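Local coordinates for protein acetyltransferase (Escherichia coli, PDB 7BYY) that probably transfers an acetyl group from acetyl-CoA to the amino group of glycyl-tRNA, as a GNAT-family toxin of a toxin-antitoxin system, at residues A[21-25]-A[26-30]. The protein carries 1 engineered substitution. Numbering follows the deposited sequence.
Sequences DITYP and GQKQF
Q27 reaches back over the turn and meets Y24 twice, once through its backbone and once through its side-chain carboxamide. Y24 O accepts from Q27 N at 3.1 Å, closing the turn. The second bond runs the other way: Y24 N donates to Q27 OE1 at 3.0 Å, nearly straight at 161°, with the donor tilted from the carbonyl plane. The torsions account for this reach, since Q27 CG lies anti to its own backbone nitrogen (chi1 177°) and the Q27 chain stays extended beyond it, carrying OE1 to the start of the turn. There Q27 OE1 sits at the edge of the Y24 ring, near its plane and 3.7 Å from Y24 CD2, the ring and amide planes being 28° apart. T23 CG2 lies 4.1 Å from Q27 OE1, the two side chains crossing at about a right angle. The other end of the carboxamide is fixed too: Q27 NE2 is hydrogen-bonded to Y18 OH, which also bonds I22 O, and the buried Q27 chain rests on V41 and L45 of helix 35-50. With P25 and G26 at its two corners, and G26 at positive phi, residues 24-27 form a type II beta turn, in the loop joining strand 13-17 to helix 35-50 of the GNAT fold.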
loop_
_atom_site.group_PDB
_atom_site.type_symbol
_atom_site.label_atom_id
_atom_site.label_comp_id
_atom_site.label_asym_id
_atom_site.label_seq_id
_atom_site.Cartn_x
_atom_site.Cartn_y
_atom_site.Cartn_z
ATOM N N ASP A 21 12.380 18.515 -1.663
ATOM C CA ASP A 21 13.370 19.582 -1.616
ATOM C C ASP A 21 13.610 20.229 -2.974
ATOM O O ASP A 21 14.572 20.991 -3.124
ATOM C CB ASP A 21 14.692 19.056 -1.049
ATOM C CG ASP A 21 15.087 17.710 -1.632
ATOM O OD1 ASP A 21 14.187 16.873 -1.862
ATOM O OD2 ASP A 21 16.298 17.488 -1.858
ATOM N N ILE A 22 12.755 19.958 -3.958
ATOM C CA ILE A 22 12.893 20.494 -5.305
ATOM C C ILE A 22 11.675 21.354 -5.613
ATOM O O ILE A 22 10.550 21.009 -5.237
ATOM C CB ILE A 22 13.055 19.359 -6.340
ATOM C CG1 ILE A 22 14.402 18.658 -6.149
ATOM C CG2 ILE A 22 12.907 19.881 -7.769
ATOM C CD1 ILE A 22 15.578 19.426 -6.717
ATOM N N THR A 23 11.906 22.488 -6.275
ATOM C CA THR A 23 10.839 23.376 -6.729
ATOM C C THR A 23 11.033 23.631 -8.216
ATOM O O THR A 23 11.981 24.317 -8.611
ATOM C CB THR A 23 10.836 24.692 -5.952
ATOM O OG1 THR A 23 10.947 24.425 -4.550
ATOM C CG2 THR A 23 9.550 25.458 -6.217
ATOM N N TYR A 24 10.135 23.090 -9.036
ATOM C CA TYR A 24 10.219 23.253 -10.478
ATOM C C TYR A 24 9.633 24.594 -10.909
ATOM O O TYR A 24 8.809 25.181 -10.201
ATOM C CB TYR A 24 9.484 22.113 -11.177
ATOM C CG TYR A 24 10.088 20.753 -10.927
ATOM C CD1 TYR A 24 11.158 20.297 -11.686
ATOM C CD2 TYR A 24 9.591 19.923 -9.926
ATOM C CE1 TYR A 24 11.718 19.050 -11.459
ATOM C CE2 TYR A 24 10.142 18.672 -9.693
ATOM C CZ TYR A 24 11.207 18.242 -10.463
ATOM O OH TYR A 24 11.762 17.002 -10.237
ATOM N N PRO A 25 10.057 25.112 -12.064
ATOM C CA PRO A 25 9.387 26.292 -12.626
ATOM C C PRO A 25 7.905 26.023 -12.839
ATOM O O PRO A 25 7.511 24.962 -13.330
ATOM C CB PRO A 25 10.113 26.513 -13.959
ATOM C CG PRO A 25 11.439 25.879 -13.781
ATOM C CD PRO A 25 11.227 24.707 -12.861
ATOM N N GLY A 26 7.082 26.995 -12.452
ATOM C CA GLY A 26 5.645 26.864 -12.533
ATOM C C GLY A 26 4.996 26.184 -11.349
ATOM O O GLY A 26 3.766 26.217 -11.238
ATOM N N GLN A 27 5.775 25.578 -10.452
ATOM C CA GLN A 27 5.192 24.883 -9.310
ATOM C C GLN A 27 4.548 25.858 -8.327
ATOM O O GLN A 27 3.512 25.547 -7.727
ATOM C CB GLN A 27 6.263 24.043 -8.615
ATOM C CG GLN A 27 5.786 23.324 -7.370
ATOM C CD GLN A 27 6.825 22.368 -6.819
ATOM O OE1 GLN A 27 7.787 22.013 -7.503
ATOM N NE2 GLN A 27 6.632 21.937 -5.574
ATOM N N LYS A 28 5.139 27.045 -8.157
ATOM C CA LYS A 28 4.619 28.013 -7.194
ATOM C C LYS A 28 3.285 28.611 -7.620
ATOM O O LYS A 28 2.597 29.211 -6.787
ATOM C CB LYS A 28 5.630 29.138 -6.971
ATOM C CG LYS A 28 6.711 28.808 -5.962
ATOM C CD LYS A 28 7.797 29.874 -5.946
ATOM C CE LYS A 28 7.229 31.247 -5.622
ATOM N NZ LYS A 28 8.283 32.300 -5.640
ATOM N N GLN A 29 2.923 28.507 -8.899
ATOM C CA GLN A 29 1.609 28.946 -9.355
ATOM C C GLN A 29 0.790 27.796 -9.934
ATOM O O GLN A 29 -0.275 27.482 -9.398
ATOM C CB GLN A 29 1.780 30.096 -10.356
ATOM C CG GLN A 29 2.908 31.050 -9.956
ATOM C CD GLN A 29 2.689 32.470 -10.434
ATOM O OE1 GLN A 29 2.587 33.399 -9.628
ATOM N NE2 GLN A 29 2.621 32.650 -11.749
ATOM N N PHE A 30 1.275 27.120 -10.973
ATOM C CA PHE A 30 0.663 25.891 -11.488
ATOM C C PHE A 30 -0.847 26.047 -11.708
ATOM O O PHE A 30 -1.676 25.461 -11.014
ATOM C CB PHE A 30 0.959 24.714 -10.554
ATOM C CG PHE A 30 0.620 23.379 -11.149
ATOM C CD1 PHE A 30 1.424 22.817 -12.127
ATOM C CD2 PHE A 30 -0.506 22.690 -10.739
ATOM C CE1 PHE A 30 1.109 21.592 -12.677
ATOM C CE2 PHE A 30 -0.826 21.467 -11.287
ATOM C CZ PHE A 30 -0.017 20.916 -12.256
#